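Local coordinates for protein nucleocapsid (Crimean-congo hemorrhagic fever virus, PDB 4AKL) that binds single- and double-stranded RNA, probably packages the viral genome, and displays a sequence-non-specific endonuclease activity on double-stranded DNA, at residues Val163-Glu168 with Leu433-Lys438; Pro215-Ile220 with Ile228-Thr233. All blocks are in the same frame, centred on the assembly; numbering follows the deposited sequence. Where two conformers were deposited one is given.

Contact 1. Residues Val163-Glu168 with Leu433-Lys438; sequences VMSVKE and LFEIQK
Ser165 and Glu435 mark the nearest backbone approach of two helical segments, Val163-Glu168 and Leu433-Lys438, whose axes come no closer than 11.2 Å and are inclined at 65°. Across this gap the direct bonds are polar, with the edge of Phe434 alongside. The short Ser165 reaches across from its helix and gives its hydroxyl proton to Glu435, OG to OE2 2.6 Å; the carboxylate is met on its anti side, 34° out of plane. One turn further on, an extended Glu168 and a bent Lys438 come from opposite directions and form a salt bridge, OE2 to NZ 2.7 Å, this time on the syn side and closer to the carboxylate plane. The bend of Lys438, at chi3 and chi4, brings CE as well as NZ against Glu168 OE2. The same oxygen lies in the plane of the Phe434 ring, 3.6 Å from CE2 at its edge, where the positive rim of an aromatic ring would suit a carboxylate. Beneath this polar surface bridge, Val431 of helix 425-440 touches Ser165 and Val166 of helix 163-181, while Leu433 and Ile436 carry helix 425-440 onto helix 56-71, with Ile436 also packing on helix 45-52.

Contact 2. Residues Pro215-Ile220 with Ile228-Thr233; sequences PPWGDI and IALVAT
Trp217 meets both Leu230 and Val231, and its indole is the apolar surface on which the loop Pro215-Ile220 receives the first turn of helix 230-242. Leu230 lays CB over one face of the ring, while its CD1 sits beside the CB-CG end of Trp217, 3.6 Å from CG. Val231 approaches the benzene half obliquely, CG2 to CZ2 3.4 Å, and the same methyl packs against Ile220, 3.4 Å from its O and 3.9 Å from its CD1. With CG1 of Val231 anti to the backbone N (chi1 164°), CG2 stands anti to the carbonyl carbon and reaches both partners. Pro215 CB adds a contact from within the loop, resting above the indole near its rim, and the ring's rotation is further fixed by a bond from Trp217 NE1 to Asp219 O, 2.8 Å, bent to 132° at the hydrogen and reaching the oxygen from above the carbonyl plane.

The loop is folded by a type I beta turn from Pro215 to Gly218, and Ala229 is the N-cap residue of the helix it faces. Trp217 also makes edge-to-face contacts with His197 and Trp200, so its indole is packed between helix 195-204 and the start of helix 230-242.

Beside this close apolar packing, the polar join is indirect, through a single bound water that donates to Ile220 O at 2.6 Å and accepts from Val231 N at 2.9 Å. Further along that turn, Thr233 OG1 makes a weak bond to Leu230 O. The loose part is the outer side of the loop, where Pro216 and Asp219 lie exposed.

How the contacts relate
The two contacts illustrate closure of a chain at two very different sequence ranges. Contact 1 joins helix 163-181 to helix 425-440 across 264 intervening residues, more than half of them helical, whereas contact 2 closes only seven residues of loop before helix 230-242. Contact 2 is nested within the long loop that contact 1 closes, yet their centres are 50 Å apart and their nearest atoms about 34 Å, with no touch and no helix in common. Contact 1 therefore draws together distant parts of the sequence in the larger helical body, while contact 2 is local packing in the helical arm that projects from it, inserted between the two helices of contact 1.

Contact 1. Residues Val163-Glu168 with Leu433-Lys438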
ATOM      1  N   VAL A 163     -14.141  14.272 -17.600  1.00 50.24           N
ATOM      2  CA  VAL A 163     -13.535  13.175 -18.352  1.00 50.14           C
ATOM      3  C   VAL A 163     -12.124  13.514 -18.865  1.00 49.20           C
ATOM      4  O   VAL A 163     -11.182  12.763 -18.641  1.00 48.65           O
ATOM      5  CB  VAL A 163     -14.456  12.684 -19.521  1.00 52.38           C
ATOM      6  CG1 VAL A 163     -13.670  11.880 -20.525  1.00 52.89           C
ATOM      7  CG2 VAL A 163     -15.583  11.833 -18.979  1.00 52.72           C
ATOM      8  N   MET A 164     -11.989  14.633 -19.536  1.00 49.64           N
ATOM      9  CA  MET A 164     -10.690  15.031 -20.072  0.50 49.53           C
ATOM     10  C   MET A 164      -9.644  15.212 -18.911  1.00 46.83           C
ATOM     11  O   MET A 164      -8.522  14.765 -19.041  1.00 45.73           O
ATOM     12  CB  MET A 164     -10.830  16.251 -21.004  0.50 51.31           C
ATOM     13  CG  MET A 164     -10.975  15.897 -22.553  0.50 54.81           C
ATOM     14  SD  MET A 164     -11.807  14.347 -23.092  0.50 56.99           S
ATOM     15  CE  MET A 164     -13.396  14.979 -23.709  0.50 59.16           C
ATOM     16  N   SER A 165     -10.041  15.823 -17.792  1.00 45.13           N
ATOM     17  CA  SER A 165      -9.145  15.983 -16.616  1.00 43.20           C
ATOM     18  C   SER A 165      -8.670  14.644 -16.064  1.00 41.36           C
ATOM     19  O   SER A 165      -7.508  14.481 -15.763  1.00 40.35           O
ATOM     20  CB  SER A 165      -9.840  16.750 -15.478  1.00 42.62           C
ATOM     21  OG  SER A 165      -9.847  18.140 -15.728  1.00 43.90           O
ATOM     22  N   VAL A 166      -9.569  13.687 -15.950  1.00 41.03           N
ATOM     23  CA  VAL A 166      -9.172  12.344 -15.512  1.00 40.03           C
ATOM     24  C   VAL A 166      -8.207  11.716 -16.510  1.00 40.55           C
ATOM     25  O   VAL A 166      -7.218  11.144 -16.116  1.00 39.02           O
ATOM     26  CB  VAL A 166     -10.415  11.448 -15.288  1.00 40.80           C
ATOM     27  CG1 VAL A 166     -10.026   9.974 -15.089  1.00 40.07           C
ATOM     28  CG2 VAL A 166     -11.231  11.998 -14.111  1.00 38.99           C
ATOM     29  N   LYS A 167      -8.516  11.840 -17.797  1.00 42.73           N
ATOM     30  CA  LYS A 167      -7.639  11.331 -18.876  1.00 44.23           C
ATOM     31  C   LYS A 167      -6.250  11.993 -18.881  1.00 43.96           C
ATOM     32  O   LYS A 167      -5.239  11.335 -19.185  1.00 44.30           O
ATOM     33  CB  LYS A 167      -8.325  11.415 -20.237  1.00 46.66           C
ATOM     34  CG  LYS A 167      -9.372  10.282 -20.455  1.00 48.92           C
ATOM     35  CD  LYS A 167     -10.018  10.317 -21.823  1.00 52.19           C
ATOM     36  CE  LYS A 167     -10.873   9.023 -22.105  1.00 54.32           C
ATOM     37  NZ  LYS A 167     -11.584   9.074 -23.417  1.00 56.41           N
ATOM     38  N   GLU A 168      -6.186  13.278 -18.518  1.00 44.01           N
ATOM     39  CA  GLU A 168      -4.883  13.973 -18.376  1.00 43.56           C
ATOM     40  C   GLU A 168      -4.072  13.408 -17.203  1.00 41.49           C
ATOM     41  O   GLU A 168      -2.859  13.194 -17.342  1.00 40.84           O
ATOM     42  CB  GLU A 168      -5.067  15.487 -18.219  1.00 44.08           C
ATOM     43  CG  GLU A 168      -3.781  16.249 -17.923  1.00 44.07           C
ATOM     44  CD  GLU A 168      -4.018  17.692 -17.594  1.00 46.49           C
ATOM     45  OE1 GLU A 168      -5.061  18.289 -17.996  1.00 48.04           O
ATOM     46  OE2 GLU A 168      -3.136  18.247 -16.923  1.00 48.06           O
ATOM     47  N   LEU A 433      -8.628  18.592  -6.804  1.00 35.62           N
ATOM     48  CA  LEU A 433      -7.333  18.730  -6.104  1.00 34.75           C
ATOM     49  C   LEU A 433      -6.136  18.734  -7.058  1.00 34.98           C
ATOM     50  O   LEU A 433      -5.159  19.475  -6.836  1.00 34.54           O
ATOM     51  CB  LEU A 433      -7.101  17.673  -5.064  1.00 33.42           C
ATOM     52  CG  LEU A 433      -8.015  17.816  -3.869  1.00 34.72           C
ATOM     53  CD1 LEU A 433      -8.135  16.477  -3.163  1.00 32.40           C
ATOM     54  CD2 LEU A 433      -7.533  18.919  -2.902  1.00 33.97           C
ATOM     55  N   PHE A 434      -6.207  17.909  -8.086  1.00 35.27           N
ATOM     56  CA  PHE A 434      -5.201  17.880  -9.105  1.00 35.79           C
ATOM     57  C   PHE A 434      -5.119  19.256  -9.812  1.00 37.11           C
ATOM     58  O   PHE A 434      -4.057  19.780  -9.944  1.00 37.45           O
ATOM     59  CB  PHE A 434      -5.500  16.766 -10.130  1.00 36.08           C
ATOM     60  CG  PHE A 434      -4.517  16.713 -11.284  1.00 37.01           C
ATOM     61  CD1 PHE A 434      -3.266  16.117 -11.129  1.00 37.26           C
ATOM     62  CD2 PHE A 434      -4.840  17.229 -12.513  1.00 38.06           C
ATOM     63  CE1 PHE A 434      -2.383  16.057 -12.205  1.00 37.54           C
ATOM     64  CE2 PHE A 434      -3.936  17.161 -13.596  1.00 39.30           C
ATOM     65  CZ  PHE A 434      -2.728  16.588 -13.424  1.00 38.80           C
ATOM     66  N   GLU A 435      -6.253  19.809 -10.223  1.00 38.28           N
ATOM     67  CA  GLU A 435      -6.291  21.062 -10.946  1.00 40.09           C
ATOM     68  C   GLU A 435      -5.706  22.146 -10.068  1.00 39.96           C
ATOM     69  O   GLU A 435      -4.903  22.961 -10.515  1.00 39.83           O
ATOM     70  CB  GLU A 435      -7.709  21.377 -11.441  1.00 41.48           C
ATOM     71  CG  GLU A 435      -8.175  20.372 -12.574  1.00 44.50           C
ATOM     72  CD  GLU A 435      -9.678  20.428 -12.905  1.00 48.76           C
ATOM     73  OE1 GLU A 435     -10.511  20.761 -12.016  1.00 49.83           O
ATOM     74  OE2 GLU A 435     -10.035  20.136 -14.070  1.00 51.44           O
ATOM     75  N   ILE A 436      -6.072  22.125  -8.794  1.00 39.59           N
ATOM     76  CA  ILE A 436      -5.519  23.074  -7.832  1.00 39.72           C
ATOM     77  C   ILE A 436      -3.985  22.920  -7.703  1.00 39.76           C
ATOM     78  O   ILE A 436      -3.253  23.951  -7.760  1.00 40.15           O
ATOM     79  CB  ILE A 436      -6.211  22.963  -6.477  1.00 38.98           C
ATOM     80  CG1 ILE A 436      -7.658  23.409  -6.577  1.00 39.95           C
ATOM     81  CG2 ILE A 436      -5.512  23.811  -5.415  1.00 39.31           C
ATOM     82  CD1 ILE A 436      -8.465  22.995  -5.389  1.00 39.01           C
ATOM     83  N   GLN A 437      -3.484  21.689  -7.535  1.00 39.25           N
ATOM     84  CA  GLN A 437      -2.012  21.453  -7.480  0.70 39.23           C
ATOM     85  C   GLN A 437      -1.358  21.981  -8.749  1.00 40.73           C
ATOM     86  O   GLN A 437      -0.256  22.604  -8.692  1.00 40.58           O
ATOM     87  CB  GLN A 437      -1.563  19.969  -7.350  0.70 38.67           C
ATOM     88  CG  GLN A 437      -2.178  19.113  -6.233  0.70 38.03           C
ATOM     89  CD  GLN A 437      -1.630  17.639  -6.140  0.70 38.89           C
ATOM     90  OE1 GLN A 437      -2.355  16.649  -5.712  0.70 32.62           O
ATOM     91  NE2 GLN A 437      -0.340  17.498  -6.496  0.70 38.90           N
ATOM     92  N   LYS A 438      -2.000  21.732  -9.880  1.00 41.69           N
ATOM     93  CA  LYS A 438      -1.438  22.070 -11.166  1.00 43.72           C
ATOM     94  C   LYS A 438      -1.340  23.575 -11.405  1.00 45.12           C
ATOM     95  O   LYS A 438      -0.387  24.033 -12.038  1.00 46.33           O
ATOM     96  CB  LYS A 438      -2.284  21.430 -12.272  1.00 44.45           C
ATOM     97  CG  LYS A 438      -1.672  21.490 -13.626  1.00 46.51           C
ATOM     98  CD  LYS A 438      -2.314  20.448 -14.621  1.00 47.61           C
ATOM     99  CE  LYS A 438      -3.398  20.984 -15.535  1.00 49.13           C
ATOM    100  NZ  LYS A 438      -3.010  20.898 -17.005  1.00 50.61           N
TER

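Contact 2. Residues Pro215-Ile220 with Ile228-Thr233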
ATOM      1  N   PRO A 215      17.491 -32.475 -22.323  1.00 43.41           N
ATOM      2  CA  PRO A 215      16.679 -31.373 -22.749  1.00 45.15           C
ATOM      3  C   PRO A 215      16.904 -31.051 -24.236  1.00 46.38           C
ATOM      4  O   PRO A 215      17.991 -31.288 -24.729  1.00 45.52           O
ATOM      5  CB  PRO A 215      17.192 -30.197 -21.900  1.00 46.37           C
ATOM      6  CG  PRO A 215      18.020 -30.716 -20.918  1.00 45.05           C
ATOM      7  CD  PRO A 215      18.478 -32.048 -21.320  1.00 43.41           C
ATOM      8  N   PRO A 216      15.881 -30.494 -24.925  1.00 48.27           N
ATOM      9  CA  PRO A 216      15.925 -30.181 -26.380  1.00 50.15           C
ATOM     10  C   PRO A 216      16.931 -29.097 -26.821  1.00 52.12           C
ATOM     11  O   PRO A 216      17.363 -29.107 -27.983  1.00 52.87           O
ATOM     12  CB  PRO A 216      14.488 -29.698 -26.681  1.00 51.42           C
ATOM     13  CG  PRO A 216      13.946 -29.268 -25.402  1.00 51.47           C
ATOM     14  CD  PRO A 216      14.575 -30.116 -24.343  1.00 49.33           C
ATOM     15  N   TRP A 217      17.263 -28.179 -25.897  1.00 53.69           N
ATOM     16  CA  TRP A 217      18.217 -27.065 -26.146  1.00 56.26           C
ATOM     17  C   TRP A 217      19.673 -27.534 -26.024  1.00 56.29           C
ATOM     18  O   TRP A 217      20.596 -26.869 -26.525  1.00 58.88           O
ATOM     19  CB  TRP A 217      17.975 -25.892 -25.174  1.00 57.79           C
ATOM     20  CG  TRP A 217      18.139 -26.264 -23.697  1.00 55.02           C
ATOM     21  CD1 TRP A 217      19.312 -26.470 -23.016  1.00 53.49           C
ATOM     22  CD2 TRP A 217      17.092 -26.470 -22.759  1.00 53.09           C
ATOM     23  NE1 TRP A 217      19.049 -26.800 -21.703  1.00 51.28           N
ATOM     24  CE2 TRP A 217      17.694 -26.807 -21.520  1.00 51.49           C
ATOM     25  CE3 TRP A 217      15.692 -26.420 -22.842  1.00 54.10           C
ATOM     26  CZ2 TRP A 217      16.940 -27.085 -20.363  1.00 51.51           C
ATOM     27  CZ3 TRP A 217      14.934 -26.691 -21.677  1.00 53.97           C
ATOM     28  CH2 TRP A 217      15.569 -27.019 -20.460  1.00 52.58           C
ATOM     29  N   GLY A 218      19.871 -28.657 -25.345  1.00 54.27           N
ATOM     30  CA  GLY A 218      21.195 -29.224 -25.152  1.00 54.30           C
ATOM     31  C   GLY A 218      21.493 -29.461 -23.683  1.00 53.60           C
ATOM     32  O   GLY A 218      20.664 -29.969 -22.936  1.00 51.80           O
ATOM     33  N   ASP A 219      22.680 -29.069 -23.256  1.00 55.62           N
ATOM     34  CA  ASP A 219      23.082 -29.307 -21.877  1.00 55.63           C
ATOM     35  C   ASP A 219      22.152 -28.615 -20.878  1.00 56.31           C
ATOM     36  O   ASP A 219      21.663 -27.498 -21.130  1.00 57.75           O
ATOM     37  CB  ASP A 219      24.508 -28.837 -21.636  1.00 57.97           C
ATOM     38  CG  ASP A 219      25.064 -29.379 -20.336  1.00 58.01           C
ATOM     39  OD1 ASP A 219      25.171 -30.633 -20.234  1.00 56.06           O
ATOM     40  OD2 ASP A 219      25.365 -28.549 -19.445  1.00 59.65           O
ATOM     41  N   ILE A 220      21.926 -29.284 -19.742  1.00 55.42           N
ATOM     42  CA  ILE A 220      21.022 -28.797 -18.706  1.00 56.10           C
ATOM     43  C   ILE A 220      21.398 -27.382 -18.178  1.00 59.28           C
ATOM     44  O   ILE A 220      20.526 -26.616 -17.757  1.00 60.29           O
ATOM     45  CB  ILE A 220      20.953 -29.808 -17.536  1.00 54.72           C
ATOM     46  CG1 ILE A 220      19.726 -29.572 -16.673  1.00 54.89           C
ATOM     47  CG2 ILE A 220      22.230 -29.752 -16.679  1.00 55.76           C
ATOM     48  CD1 ILE A 220      18.414 -29.753 -17.394  1.00 53.63           C
ATOM     49  N   ILE A 228      22.290 -16.300 -18.844  1.00 89.79           N
ATOM     50  CA  ILE A 228      21.375 -16.884 -17.861  1.00 86.31           C
ATOM     51  C   ILE A 228      20.847 -18.271 -18.346  1.00 80.45           C
ATOM     52  O   ILE A 228      20.429 -18.395 -19.504  1.00 79.80           O
ATOM     53  CB  ILE A 228      20.236 -15.872 -17.615  1.00 89.44           C
ATOM     54  CG1 ILE A 228      19.563 -16.067 -16.254  1.00 88.88           C
ATOM     55  CG2 ILE A 228      19.216 -15.856 -18.774  1.00 88.94           C
ATOM     56  CD1 ILE A 228      19.248 -14.621 -15.574  1.00 93.85           C
ATOM     57  N   ALA A 229      20.877 -19.284 -17.459  1.00 76.39           N
ATOM     58  CA  ALA A 229      20.470 -20.676 -17.787  1.00 71.27           C
ATOM     59  C   ALA A 229      19.041 -20.780 -18.314  1.00 69.96           C
ATOM     60  O   ALA A 229      18.082 -20.344 -17.655  1.00 71.45           O
ATOM     61  CB  ALA A 229      20.607 -21.567 -16.588  1.00 68.97           C
ATOM     62  N   LEU A 230      18.895 -21.376 -19.490  1.00 67.38           N
ATOM     63  CA  LEU A 230      17.583 -21.533 -20.125  1.00 66.25           C
ATOM     64  C   LEU A 230      16.551 -22.174 -19.177  1.00 64.31           C
ATOM     65  O   LEU A 230      15.360 -21.804 -19.209  1.00 65.68           O
ATOM     66  CB  LEU A 230      17.696 -22.324 -21.426  1.00 64.25           C
ATOM     67  CG  LEU A 230      18.562 -21.704 -22.538  1.00 66.35           C
ATOM     68  CD1 LEU A 230      18.831 -22.778 -23.666  1.00 63.19           C
ATOM     69  CD2 LEU A 230      17.948 -20.400 -23.092  1.00 69.53           C
ATOM     70  N   VAL A 231      17.009 -23.104 -18.338  1.00 61.38           N
ATOM     71  CA  VAL A 231      16.180 -23.699 -17.278  1.00 60.38           C
ATOM     72  C   VAL A 231      15.601 -22.642 -16.353  1.00 63.32           C
ATOM     73  O   VAL A 231      14.412 -22.689 -16.042  1.00 64.25           O
ATOM     74  CB  VAL A 231      16.976 -24.738 -16.416  1.00 58.22           C
ATOM     75  CG1 VAL A 231      16.249 -25.043 -15.090  1.00 58.69           C
ATOM     76  CG2 VAL A 231      17.202 -26.009 -17.201  1.00 54.47           C
ATOM     77  N   ALA A 232      16.435 -21.694 -15.922  1.00 65.42           N
ATOM     78  CA  ALA A 232      15.970 -20.589 -15.035  1.00 69.12           C
ATOM     79  C   ALA A 232      14.944 -19.690 -15.744  1.00 71.67           C
ATOM     80  O   ALA A 232      13.818 -19.532 -15.270  1.00 73.01           O
ATOM     81  CB  ALA A 232      17.144 -19.761 -14.557  1.00 71.39           C
ATOM     82  N   THR A 233      15.342 -19.117 -16.886  1.00 72.73           N
ATOM     83  CA  THR A 233      14.447 -18.243 -17.677  1.00 75.80           C
ATOM     84  C   THR A 233      13.174 -18.980 -18.086  1.00 74.11           C
ATOM     85  O   THR A 233      12.095 -18.394 -18.079  1.00 76.72           O
ATOM     86  CB  THR A 233      15.145 -17.606 -18.934  1.00 77.20           C
ATOM     87  OG1 THR A 233      15.679 -18.610 -19.778  1.00 73.69           O
ATOM     88  CG2 THR A 233      16.277 -16.702 -18.516  1.00 80.49           C
TER
HETATM   89  O   HOH W   1      19.652 -24.251 -18.363  1.00 57.80           O